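PDB 7LHV: sulfate transporter 4.1, chloroplastic from Arabidopsis thaliana, which cotransports protons and sulfate across the membrane and may play a role in regulating sulfate assimilation. Local coordinates for residues Ala497-Ala502 against Ser543-Arg548; Ile530-Ser535 against Met576-His581; Gly505-Thr510 against Arg634-Val639; Leu183-Leu188 against Val374-Gly379. All blocks are in the same frame, centred on the assembly; numbering follows the deposited sequence.

Contact 1: residues Ala497-Ala502 against Ser543-Arg548; sequences ANPHIA and SYIKDR
Tyr544 holds CG trans to its backbone N (chi1 -180°), which swings the ring out from helix 542-560 to meet Pro499, while Ile501, with chi1 -75° and chi2 174°, stretches CD1 back toward the helix. The proline ring lies alongside the tyrosine, pointing the other way, its CD 3.4 Å from Tyr544 CD2, and the backbone at Asn498 lies over the middle of one aromatic face, CA 4.2 Å above the plane. Arg548 CG lies against the opposite face, near the rim. A rigid, flat-sided proline suits this place, where the chain leaving helix 477-496 straightens into strand 501-504. That strand borders the STAS sheet, antiparallel to strand 527-533, and helix 542-560 packs on the sheet through Ile545, which touches Ile533. Ile501 points into the same layer: its CD1 lies 3.7 Å from Arg548 CB and 4.1 Å from Ile545 CG1, and its CG2 sits over one face of the guanidinium. Bent at chi2 and chi3, the arginine folds back over the tyrosine, and Arg548 NH1 donates to Tyr544 OH at 3.1 Å, the acceptor almost in the guanidinium plane.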
loop_
_atom_site.group_PDB
_atom_site.type_symbol
_atom_site.label_atom_id
_atom_site.label_comp_id
_atom_site.label_asym_id
_atom_site.label_seq_id
_atom_site.Cartn_x
_atom_site.Cartn_y
_atom_site.Cartn_z
ATOM N N ALA A 497 10.971 0.464 -3.282
ATOM C CA ALA A 497 12.001 0.877 -2.343
ATOM C C ALA A 497 13.383 0.334 -2.671
ATOM O O ALA A 497 14.334 0.631 -1.942
ATOM C CB ALA A 497 11.615 0.451 -0.925
ATOM N N ASN A 498 13.533 -0.451 -3.734
ATOM C CA ASN A 498 14.831 -1.002 -4.127
ATOM C C ASN A 498 15.074 -0.742 -5.607
ATOM O O ASN A 498 15.078 -1.672 -6.421
ATOM C CB ASN A 498 14.906 -2.497 -3.818
ATOM C CG ASN A 498 14.865 -2.786 -2.336
ATOM O OD1 ASN A 498 15.410 -2.037 -1.529
ATOM N ND2 ASN A 498 14.218 -3.883 -1.968
ATOM N N PRO A 499 15.291 0.514 -5.990
ATOM C CA PRO A 499 15.571 0.814 -7.394
ATOM C C PRO A 499 16.947 0.319 -7.805
ATOM O O PRO A 499 17.851 0.139 -6.987
ATOM C CB PRO A 499 15.493 2.340 -7.451
ATOM C CG PRO A 499 15.877 2.767 -6.091
ATOM C CD PRO A 499 15.320 1.730 -5.159
ATOM N N HIS A 500 17.094 0.093 -9.105
ATOM C CA HIS A 500 18.361 -0.369 -9.652
ATOM C C HIS A 500 19.291 0.815 -9.869
ATOM O O HIS A 500 18.900 1.823 -10.464
ATOM C CB HIS A 500 18.139 -1.118 -10.963
ATOM C CG HIS A 500 19.372 -1.778 -11.497
ATOM N ND1 HIS A 500 20.015 -1.344 -12.636
ATOM C CD2 HIS A 500 20.079 -2.842 -11.047
ATOM C CE1 HIS A 500 21.065 -2.111 -12.865
ATOM N NE2 HIS A 500 21.127 -3.028 -11.917
ATOM N N ILE A 501 20.519 0.696 -9.374
ATOM C CA ILE A 501 21.540 1.724 -9.514
ATOM C C ILE A 501 22.757 1.088 -10.170
ATOM O O ILE A 501 23.245 0.053 -9.708
ATOM C CB ILE A 501 21.902 2.347 -8.154
ATOM C CG1 ILE A 501 20.788 3.286 -7.693
ATOM C CG2 ILE A 501 23.224 3.075 -8.235
ATOM C CD1 ILE A 501 20.990 3.832 -6.306
ATOM N N ALA A 502 23.244 1.708 -11.240
ATOM C CA ALA A 502 24.292 1.130 -12.064
ATOM C C ALA A 502 25.581 1.929 -11.939
ATOM O O ALA A 502 25.570 3.161 -12.023
ATOM C CB ALA A 502 23.865 1.076 -13.532
ATOM N N SER A 543 15.364 6.779 0.308
ATOM C CA SER A 543 16.213 6.231 1.363
ATOM C C SER A 543 17.239 5.253 0.803
ATOM O O SER A 543 18.414 5.287 1.191
ATOM C CB SER A 543 15.349 5.554 2.425
ATOM O OG SER A 543 14.446 6.479 3.003
ATOM N N TYR A 544 16.815 4.373 -0.105
ATOM C CA TYR A 544 17.748 3.428 -0.708
ATOM C C TYR A 544 18.825 4.153 -1.503
ATOM O O TYR A 544 20.002 3.782 -1.452
ATOM C CB TYR A 544 16.994 2.444 -1.600
ATOM C CG TYR A 544 17.872 1.415 -2.273
ATOM C CD1 TYR A 544 18.214 0.234 -1.633
ATOM C CD2 TYR A 544 18.359 1.624 -3.555
ATOM C CE1 TYR A 544 19.016 -0.706 -2.248
ATOM C CE2 TYR A 544 19.158 0.692 -4.178
ATOM C CZ TYR A 544 19.485 -0.469 -3.522
ATOM O OH TYR A 544 20.283 -1.398 -4.147
ATOM N N ILE A 545 18.437 5.188 -2.248
ATOM C CA ILE A 545 19.411 5.947 -3.025
ATOM C C ILE A 545 20.383 6.665 -2.100
ATOM O O ILE A 545 21.590 6.726 -2.369
ATOM C CB ILE A 545 18.691 6.920 -3.975
ATOM C CG1 ILE A 545 17.889 6.135 -5.011
ATOM C CG2 ILE A 545 19.685 7.831 -4.661
ATOM C CD1 ILE A 545 16.814 6.937 -5.684
ATOM N N LYS A 546 19.879 7.213 -0.992
ATOM C CA LYS A 546 20.758 7.858 -0.024
ATOM C C LYS A 546 21.765 6.870 0.546
ATOM O O LYS A 546 22.953 7.188 0.668
ATOM C CB LYS A 546 19.938 8.492 1.097
ATOM C CG LYS A 546 19.527 9.925 0.823
ATOM C CD LYS A 546 19.108 10.646 2.093
ATOM C CE LYS A 546 17.859 10.031 2.694
ATOM N NZ LYS A 546 17.018 11.051 3.375
ATOM N N ASP A 547 21.315 5.661 0.891
ATOM C CA ASP A 547 22.234 4.655 1.420
ATOM C C ASP A 547 23.275 4.250 0.382
ATOM O O ASP A 547 24.467 4.111 0.699
ATOM C CB ASP A 547 21.452 3.432 1.889
ATOM C CG ASP A 547 20.499 3.749 3.020
ATOM O OD1 ASP A 547 20.348 4.942 3.354
ATOM O OD2 ASP A 547 19.897 2.805 3.573
ATOM N N ARG A 548 22.844 4.055 -0.866
ATOM C CA ARG A 548 23.776 3.665 -1.919
ATOM C C ARG A 548 24.813 4.747 -2.169
ATOM O O ARG A 548 25.982 4.445 -2.435
ATOM C CB ARG A 548 23.016 3.342 -3.202
ATOM C CG ARG A 548 22.209 2.063 -3.132
ATOM C CD ARG A 548 23.126 0.866 -2.965
ATOM N NE ARG A 548 24.137 0.811 -4.013
ATOM C CZ ARG A 548 23.988 0.180 -5.170
ATOM N NH1 ARG A 548 22.879 -0.479 -5.459
ATOM N NH2 ARG A 548 24.977 0.212 -6.058
#

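Contact 2: residues Ile530-Ser535 against Met576-His581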
loop_
_atom_site.group_PDB
_atom_site.type_symbol
_atom_site.label_atom_id
_atom_site.label_comp_id
_atom_site.label_asym_id
_atom_site.label_seq_id
_atom_site.Cartn_x
_atom_site.Cartn_y
_atom_site.Cartn_z
ATOM N N ILE A 530 31.002 6.770 -11.477
ATOM C CA ILE A 530 29.865 7.239 -12.260
ATOM C C ILE A 530 28.666 6.377 -11.899
ATOM O O ILE A 530 28.694 5.155 -12.083
ATOM C CB ILE A 530 30.152 7.188 -13.765
ATOM C CG1 ILE A 530 31.527 7.785 -14.056
ATOM C CG2 ILE A 530 29.074 7.925 -14.533
ATOM C CD1 ILE A 530 32.086 7.404 -15.399
ATOM N N VAL A 531 27.611 7.011 -11.395
ATOM C CA VAL A 531 26.435 6.320 -10.883
ATOM C C VAL A 531 25.219 6.776 -11.673
ATOM O O VAL A 531 25.012 7.979 -11.864
ATOM C CB VAL A 531 26.241 6.584 -9.378
ATOM C CG1 VAL A 531 24.861 6.152 -8.935
ATOM C CG2 VAL A 531 27.299 5.854 -8.584
ATOM N N ARG A 532 24.415 5.819 -12.128
ATOM C CA ARG A 532 23.172 6.094 -12.833
ATOM C C ARG A 532 22.017 5.498 -12.048
ATOM O O ARG A 532 22.044 4.312 -11.702
ATOM C CB ARG A 532 23.201 5.515 -14.246
ATOM C CG ARG A 532 22.022 5.863 -15.114
ATOM C CD ARG A 532 22.074 5.072 -16.406
ATOM N NE ARG A 532 21.889 3.646 -16.164
ATOM C CZ ARG A 532 22.435 2.686 -16.898
ATOM N NH1 ARG A 532 23.199 2.962 -17.940
ATOM N NH2 ARG A 532 22.205 1.417 -16.574
ATOM N N ILE A 533 21.010 6.317 -11.766
ATOM C CA ILE A 533 19.810 5.865 -11.076
ATOM C C ILE A 533 18.783 5.495 -12.137
ATOM O O ILE A 533 18.194 6.371 -12.772
ATOM C CB ILE A 533 19.269 6.936 -10.123
ATOM C CG1 ILE A 533 20.297 7.258 -9.039
ATOM C CG2 ILE A 533 17.964 6.478 -9.500
ATOM C CD1 ILE A 533 21.047 8.546 -9.273
ATOM N N ASP A 534 18.559 4.197 -12.324
ATOM C CA ASP A 534 17.678 3.726 -13.384
ATOM C C ASP A 534 16.214 3.788 -12.972
ATOM O O ASP A 534 15.491 2.796 -13.105
ATOM C CB ASP A 534 18.042 2.294 -13.779
ATOM C CG ASP A 534 19.435 2.182 -14.353
ATOM O OD1 ASP A 534 19.828 3.066 -15.141
ATOM O OD2 ASP A 534 20.143 1.208 -14.022
ATOM N N SER A 535 15.763 4.948 -12.495
ATOM C CA SER A 535 14.385 5.131 -12.056
ATOM C C SER A 535 14.137 6.586 -11.688
ATOM O O SER A 535 15.084 7.310 -11.355
ATOM C CB SER A 535 14.073 4.239 -10.856
ATOM O OG SER A 535 15.061 4.381 -9.853
ATOM N N MET A 576 21.596 11.225 -14.586
ATOM C CA MET A 576 20.173 11.379 -14.328
ATOM C C MET A 576 19.355 11.345 -15.612
ATOM O O MET A 576 18.218 11.824 -15.634
ATOM C CB MET A 576 19.917 12.664 -13.540
ATOM C CG MET A 576 20.505 12.604 -12.138
ATOM S SD MET A 576 20.324 14.102 -11.161
ATOM C CE MET A 576 18.567 14.070 -10.846
ATOM N N SER A 577 19.925 10.802 -16.688
ATOM C CA SER A 577 19.161 10.633 -17.920
ATOM C C SER A 577 17.958 9.705 -17.770
ATOM O O SER A 577 16.884 10.058 -18.287
ATOM C CB SER A 577 20.090 10.179 -19.055
ATOM O OG SER A 577 20.831 9.021 -18.725
ATOM N N PRO A 578 18.036 8.543 -17.107
ATOM C CA PRO A 578 16.824 7.738 -16.923
ATOM C C PRO A 578 15.906 8.252 -15.832
ATOM O O PRO A 578 14.781 7.750 -15.711
ATOM C CB PRO A 578 17.378 6.358 -16.562
ATOM C CG PRO A 578 18.617 6.652 -15.862
ATOM C CD PRO A 578 19.206 7.862 -16.522
ATOM N N VAL A 579 16.341 9.228 -15.037
ATOM C CA VAL A 579 15.512 9.798 -13.979
ATOM C C VAL A 579 14.469 10.682 -14.653
ATOM O O VAL A 579 14.766 11.796 -15.084
ATOM C CB VAL A 579 16.342 10.577 -12.958
ATOM C CG1 VAL A 579 15.456 11.082 -11.844
ATOM C CG2 VAL A 579 17.446 9.705 -12.400
ATOM N N THR A 580 13.237 10.180 -14.751
ATOM C CA THR A 580 12.192 10.922 -15.446
ATOM C C THR A 580 11.824 12.198 -14.699
ATOM O O THR A 580 11.659 13.257 -15.313
ATOM C CB THR A 580 10.964 10.036 -15.636
ATOM O OG1 THR A 580 11.321 8.886 -16.411
ATOM C CG2 THR A 580 9.870 10.798 -16.361
ATOM N N HIS A 581 11.701 12.120 -13.375
ATOM C CA HIS A 581 11.296 13.270 -12.582
ATOM C C HIS A 581 11.829 13.106 -11.167
ATOM O O HIS A 581 12.151 11.999 -10.732
ATOM C CB HIS A 581 9.775 13.429 -12.567
ATOM C CG HIS A 581 9.042 12.158 -12.270
ATOM N ND1 HIS A 581 8.928 11.646 -10.994
ATOM C CD2 HIS A 581 8.384 11.296 -13.079
ATOM C CE1 HIS A 581 8.234 10.524 -11.032
ATOM N NE2 HIS A 581 7.891 10.288 -12.286
#
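Pro578 lays its ring across the aliphatic part of Arg532, the two side chains at about a right angle, with Pro578 CG 3.6 Å from Arg532 CG. Beside it Val579 turns CG2 inward, 4.0 Å from Ile533 CB, and the same methyl lies 3.5 Å from Ser535 O. A compact ring and a branched apolar residue suit this strip, because the partners are aliphatic carbons and backbone carbonyls and no hydrogen bond crosses between the segments.

The next shell fixes the arginine. Its chain runs out extended (chi1 -174°) and bends only at chi3, which brings the guanidinium beside the carboxylate of Asp534 in a salt bridge. Arg532 NH2 donates to Asp534 OD2 at 3.3 Å and 167°, in its own plane and on the syn side of the carboxylate; the modelled NE to OD1 separation is improbably short, so its exact value is doubtful. Asp534 centres an inverse gamma turn as the chain leaves strand 527-533, and OD2 also accepts a hydrogen bond from His500 ND1.

Farther out, 576-581 is the loop between strand 569-575 and helix 584-599 of the STAS domain. Thr580 O accepts from Asn610 ND2, and the Thr580 side chain packs on His500 of the second subunit, placing the loop at the dimer interface.

Chemically, the charged end of Arg532 is held mainly by Asp534 of its own segment, with a weak bond from NH1 to Thr510 OG1, leaving its hydrocarbon stem to Pro578. Two donors, Arg532 and His500, would be expected to favour the charged form of Asp534.

Contact 3: residues Gly505-Thr510 against Arg634-Val639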
loop_
_atom_site.group_PDB
_atom_site.type_symbol
_atom_site.label_atom_id
_atom_site.label_comp_id
_atom_site.label_asym_id
_atom_site.label_seq_id
_atom_site.Cartn_x
_atom_site.Cartn_y
_atom_site.Cartn_z
ATOM N N GLY A 505 30.936 2.169 -16.503
ATOM C CA GLY A 505 32.344 2.065 -16.808
ATOM C C GLY A 505 32.762 3.068 -17.857
ATOM O O GLY A 505 32.899 4.258 -17.560
ATOM N N ARG A 506 32.959 2.607 -19.088
ATOM C CA ARG A 506 33.324 3.511 -20.166
ATOM C C ARG A 506 32.193 4.502 -20.413
ATOM O O ARG A 506 31.021 4.217 -20.153
ATOM C CB ARG A 506 33.643 2.723 -21.437
ATOM C CG ARG A 506 34.162 3.565 -22.588
ATOM C CD ARG A 506 35.346 4.421 -22.168
ATOM N NE ARG A 506 35.975 5.067 -23.313
ATOM C CZ ARG A 506 37.087 5.784 -23.254
ATOM N NH1 ARG A 506 37.727 5.974 -22.113
ATOM N NH2 ARG A 506 37.573 6.319 -24.370
ATOM N N LEU A 507 32.559 5.684 -20.911
ATOM C CA LEU A 507 31.620 6.801 -20.963
ATOM C C LEU A 507 30.353 6.474 -21.743
ATOM O O LEU A 507 29.255 6.657 -21.190
ATOM C CB LEU A 507 32.337 8.028 -21.535
ATOM C CG LEU A 507 33.494 8.480 -20.658
ATOM C CD1 LEU A 507 34.264 9.616 -21.310
ATOM C CD2 LEU A 507 32.948 8.875 -19.317
ATOM N N PRO A 508 30.408 5.962 -23.012
ATOM C CA PRO A 508 29.188 5.484 -23.675
ATOM C C PRO A 508 28.860 4.044 -23.291
ATOM O O PRO A 508 28.556 3.208 -24.142
ATOM C CB PRO A 508 29.536 5.618 -25.160
ATOM C CG PRO A 508 30.983 5.339 -25.203
ATOM C CD PRO A 508 31.572 5.853 -23.912
ATOM N N GLY A 509 28.925 3.755 -21.993
ATOM C CA GLY A 509 28.697 2.409 -21.515
ATOM C C GLY A 509 27.544 2.308 -20.543
ATOM O O GLY A 509 26.754 3.244 -20.394
ATOM N N THR A 510 27.455 1.175 -19.861
ATOM C CA THR A 510 26.344 0.880 -18.972
ATOM C C THR A 510 26.890 0.034 -17.827
ATOM O O THR A 510 28.102 0.006 -17.593
ATOM C CB THR A 510 25.194 0.211 -19.748
ATOM O OG1 THR A 510 24.132 -0.132 -18.849
ATOM C CG2 THR A 510 25.679 -1.035 -20.467
ATOM N N ARG A 634 26.524 15.697 -20.884
ATOM C CA ARG A 634 27.014 14.375 -21.244
ATOM C C ARG A 634 27.932 13.877 -20.138
ATOM O O ARG A 634 28.347 14.637 -19.262
ATOM C CB ARG A 634 27.758 14.398 -22.588
ATOM C CG ARG A 634 26.877 14.764 -23.771
ATOM C CD ARG A 634 27.681 14.942 -25.049
ATOM N NE ARG A 634 28.228 13.684 -25.540
ATOM C CZ ARG A 634 29.524 13.410 -25.611
ATOM N NH1 ARG A 634 30.436 14.282 -25.218
ATOM N NH2 ARG A 634 29.912 12.233 -26.094
ATOM N N VAL A 635 28.230 12.579 -20.171
ATOM C CA VAL A 635 29.189 12.033 -19.216
ATOM C C VAL A 635 30.619 12.259 -19.691
ATOM O O VAL A 635 31.541 12.363 -18.870
ATOM C CB VAL A 635 28.914 10.542 -18.966
ATOM C CG1 VAL A 635 29.141 9.734 -20.227
ATOM C CG2 VAL A 635 29.791 10.018 -17.839
ATOM N N HIS A 636 30.828 12.353 -21.005
ATOM C CA HIS A 636 32.181 12.456 -21.537
ATOM C C HIS A 636 32.870 13.720 -21.040
ATOM O O HIS A 636 33.975 13.663 -20.491
ATOM C CB HIS A 636 32.147 12.426 -23.065
ATOM C CG HIS A 636 31.550 11.178 -23.640
ATOM N ND1 HIS A 636 30.223 10.842 -23.477
ATOM C CD2 HIS A 636 32.094 10.195 -24.397
ATOM C CE1 HIS A 636 29.979 9.700 -24.096
ATOM N NE2 HIS A 636 31.099 9.288 -24.663
ATOM N N ASP A 637 32.216 14.873 -21.204
ATOM C CA ASP A 637 32.818 16.127 -20.766
ATOM C C ASP A 637 32.917 16.211 -19.246
ATOM O O ASP A 637 33.872 16.798 -18.723
ATOM C CB ASP A 637 32.034 17.310 -21.339
ATOM C CG ASP A 637 30.601 17.364 -20.852
ATOM O OD1 ASP A 637 30.185 16.465 -20.096
ATOM O OD2 ASP A 637 29.880 18.308 -21.237
ATOM N N ALA A 638 31.953 15.633 -18.526
ATOM C CA ALA A 638 32.027 15.613 -17.068
ATOM C C ALA A 638 33.267 14.869 -16.593
ATOM O O ALA A 638 34.024 15.367 -15.752
ATOM C CB ALA A 638 30.765 14.975 -16.485
ATOM N N VAL A 639 33.502 13.674 -17.133
ATOM C CA VAL A 639 34.687 12.919 -16.744
ATOM C C VAL A 639 35.953 13.615 -17.229
ATOM O O VAL A 639 36.979 13.610 -16.540
ATOM C CB VAL A 639 34.586 11.472 -17.252
ATOM C CG1 VAL A 639 35.922 10.768 -17.130
ATOM C CG2 VAL A 639 33.537 10.729 -16.455
#
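Leu507 and His636 make a CH-pi contact: Leu507 CB stands over the face of the imidazole, 3.6 Å from the ring centroid and 13° off its normal. The histidine is turned for this by chi1 -60°, with CG beside its backbone N. Pro508 meets the same ring at a slant, CD 3.5 Å from His636 NE2, its side chain at about a right angle to the histidine. Over the other imidazole face lies Arg634 NH2, so the ring is layered between a leucine methylene and a guanidinium nitrogen.

The apolar contacts belong to the branches of Leu507. Its CD1 lies 3.5 Å from His636 CA, against the helix backbone, whereas CD2 enters between two valines one turn apart, 3.5 Å from Val639 CG2 and 3.7 Å from Val635 CG2. Leucine suits the site because its forked end can serve both the backbone and the valine pair, and the beta-branched valines offer their methyls close to the helix surface.

No hydrogen bond joins the two segments; the loop is shaped by an inverse gamma turn centred on Pro508, whose ring suits such a tight bend, with Gly509 N making weak bonds to Arg506 O and Leu507 O.

The loop follows strand 501-504, and helix 635-643 is the C-terminal helix of the modelled chain. Val635 and Val639 both touch Ile530 of strand 527-533, and Val639 also meets Ile573 of strand 569-575, so that Leu507 meets the helix on the two valines that also pack on the STAS sheet.

Contact 4: residues Leu183-Leu188 against Val374-Gly379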
loop_
_atom_site.group_PDB
_atom_site.type_symbol
_atom_site.label_atom_id
_atom_site.label_comp_id
_atom_site.label_asym_id
_atom_site.label_seq_id
_atom_site.Cartn_x
_atom_site.Cartn_y
_atom_site.Cartn_z
ATOM N N LEU A 183 -27.337 -2.154 -3.861
ATOM C CA LEU A 183 -27.362 -0.698 -4.005
ATOM C C LEU A 183 -26.033 -0.073 -3.601
ATOM O O LEU A 183 -25.524 0.824 -4.284
ATOM C CB LEU A 183 -28.498 -0.106 -3.175
ATOM C CG LEU A 183 -28.560 1.420 -3.147
ATOM C CD1 LEU A 183 -28.879 1.964 -4.523
ATOM C CD2 LEU A 183 -29.581 1.892 -2.133
ATOM N N LEU A 184 -25.458 -0.529 -2.487
ATOM C CA LEU A 184 -24.175 0.004 -2.042
ATOM C C LEU A 184 -23.071 -0.321 -3.038
ATOM O O LEU A 184 -22.206 0.518 -3.313
ATOM C CB LEU A 184 -23.828 -0.542 -0.660
ATOM C CG LEU A 184 -24.762 -0.143 0.481
ATOM C CD1 LEU A 184 -24.436 -0.938 1.726
ATOM C CD2 LEU A 184 -24.670 1.343 0.751
ATOM N N VAL A 185 -23.082 -1.537 -3.588
ATOM C CA VAL A 185 -22.090 -1.911 -4.587
ATOM C C VAL A 185 -22.225 -1.031 -5.819
ATOM O O VAL A 185 -21.227 -0.561 -6.376
ATOM C CB VAL A 185 -22.216 -3.405 -4.936
ATOM C CG1 VAL A 185 -21.512 -3.704 -6.243
ATOM C CG2 VAL A 185 -21.645 -4.254 -3.822
ATOM N N GLY A 186 -23.458 -0.787 -6.263
ATOM C CA GLY A 186 -23.658 0.074 -7.415
ATOM C C GLY A 186 -23.183 1.493 -7.176
ATOM O O GLY A 186 -22.566 2.105 -8.050
ATOM N N ILE A 187 -23.459 2.033 -5.988
ATOM C CA ILE A 187 -23.010 3.387 -5.669
ATOM C C ILE A 187 -21.487 3.454 -5.639
ATOM O O ILE A 187 -20.883 4.385 -6.186
ATOM C CB ILE A 187 -23.633 3.862 -4.344
ATOM C CG1 ILE A 187 -25.044 4.394 -4.587
ATOM C CG2 ILE A 187 -22.774 4.929 -3.697
ATOM C CD1 ILE A 187 -25.828 4.631 -3.324
ATOM N N LEU A 188 -20.843 2.470 -5.007
ATOM C CA LEU A 188 -19.382 2.466 -4.961
ATOM C C LEU A 188 -18.785 2.335 -6.355
ATOM O O LEU A 188 -17.787 2.992 -6.670
ATOM C CB LEU A 188 -18.882 1.342 -4.058
ATOM C CG LEU A 188 -18.915 1.620 -2.556
ATOM C CD1 LEU A 188 -18.454 0.404 -1.779
ATOM C CD2 LEU A 188 -18.059 2.823 -2.219
ATOM N N VAL A 374 -24.442 1.585 -12.517
ATOM C CA VAL A 374 -25.810 1.968 -12.857
ATOM C C VAL A 374 -26.708 0.737 -12.912
ATOM O O VAL A 374 -27.844 0.752 -12.414
ATOM C CB VAL A 374 -25.833 2.750 -14.181
ATOM C CG1 VAL A 374 -27.254 2.917 -14.673
ATOM C CG2 VAL A 374 -25.177 4.100 -13.996
ATOM N N ALA A 375 -26.211 -0.347 -13.514
ATOM C CA ALA A 375 -26.988 -1.580 -13.571
ATOM C C ALA A 375 -27.296 -2.100 -12.176
ATOM O O ALA A 375 -28.426 -2.513 -11.896
ATOM C CB ALA A 375 -26.239 -2.634 -14.384
ATOM N N ASN A 376 -26.306 -2.077 -11.284
ATOM C CA ASN A 376 -26.525 -2.550 -9.921
ATOM C C ASN A 376 -27.522 -1.671 -9.180
ATOM O O ASN A 376 -28.365 -2.176 -8.431
ATOM C CB ASN A 376 -25.198 -2.610 -9.171
ATOM C CG ASN A 376 -24.483 -3.922 -9.364
ATOM O OD1 ASN A 376 -25.076 -4.987 -9.223
ATOM N ND2 ASN A 376 -23.201 -3.855 -9.690
ATOM N N ILE A 377 -27.441 -0.352 -9.369
ATOM C CA ILE A 377 -28.360 0.555 -8.684
ATOM C C ILE A 377 -29.796 0.293 -9.124
ATOM O O ILE A 377 -30.712 0.183 -8.296
ATOM C CB ILE A 377 -27.953 2.018 -8.931
ATOM C CG1 ILE A 377 -26.710 2.371 -8.116
ATOM C CG2 ILE A 377 -29.094 2.956 -8.593
ATOM C CD1 ILE A 377 -26.122 3.709 -8.469
ATOM N N LEU A 378 -30.014 0.176 -10.436
ATOM C CA LEU A 378 -31.366 -0.096 -10.917
ATOM C C LEU A 378 -31.851 -1.480 -10.496
ATOM O O LEU A 378 -33.029 -1.645 -10.147
ATOM C CB LEU A 378 -31.439 0.064 -12.432
ATOM C CG LEU A 378 -31.688 1.475 -12.972
ATOM C CD1 LEU A 378 -33.055 1.968 -12.534
ATOM C CD2 LEU A 378 -30.609 2.457 -12.560
ATOM N N GLY A 379 -30.972 -2.482 -10.508
ATOM C CA GLY A 379 -31.361 -3.791 -10.018
ATOM C C GLY A 379 -31.775 -3.761 -8.559
ATOM O O GLY A 379 -32.745 -4.413 -8.169
#
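The carboxamide of Asn376 is the flat group here. Over one of its faces stands Val185 CG1, almost straight above the nitrogen and 3.8 Å from Asn376 ND2. The polar ends of Asn376 are bonded outside the two segments: ND2 donates to Glu189 OE2, one turn farther along helix 173-194, and OD1 accepts from Ala387 N. Asparagine suits a buried place like this, since its amide can give to a carboxylate and take from a backbone N-H at once. Closer to the backbone, Asn376 CB rests 3.6 Å from Gly186 CA.

Gly186 faces the other helix with no side chain, and the axes of 183-188 and 374-379 approach to 7.3 Å, running nearly antiparallel at 153°. Both helices belong to the membrane-embedded sulfate permease part, and helix 365-381 leads through Ala387 to strand 388-389, which pairs with strand 149-150; two such short antiparallel strands near the centre of the membrane characterise the SLC26 and UraA-like fold.

Ile377 packs on the backbone of Gly186. With chi1 -74° its CG1 lies beside the backbone N and is carried over the helix, 3.8 Å from Gly186 C, while the other branch, CG2, reaches Leu183 CD1 at 4.2 Å. The side chains of Ile377 and Ile187 cross at about a right angle, with Ile377 CD1 4.1 Å from Ile187 CG1. Val374 and Ile377 also touch Cys190, extending the packing along helix 173-194.

Contacts 1, 2 and 3 gather in the STAS domain, whereas contact 4 lies in the membrane part, about 45 Å from contact 1 and about 59 Å from contact 3, centre to centre. Contacts 1 and 2 have centres about 11 Å apart and share adjacent strands: Ala502 O and Arg532 N are 2.9 Å apart, probably hydrogen-bonded. Contact 2 nests inside the loop closed by contact 3, their centres about 13 Å apart, and Ile530 of contact 2 packs against contact 3. Lipid lies closest to contact 1, where the side chain of Asn498 is about 5 Å from a bound phosphatidylcholine; in contact 4, the side chain of Val185 is about 11 Å from a sphingosine phosphate.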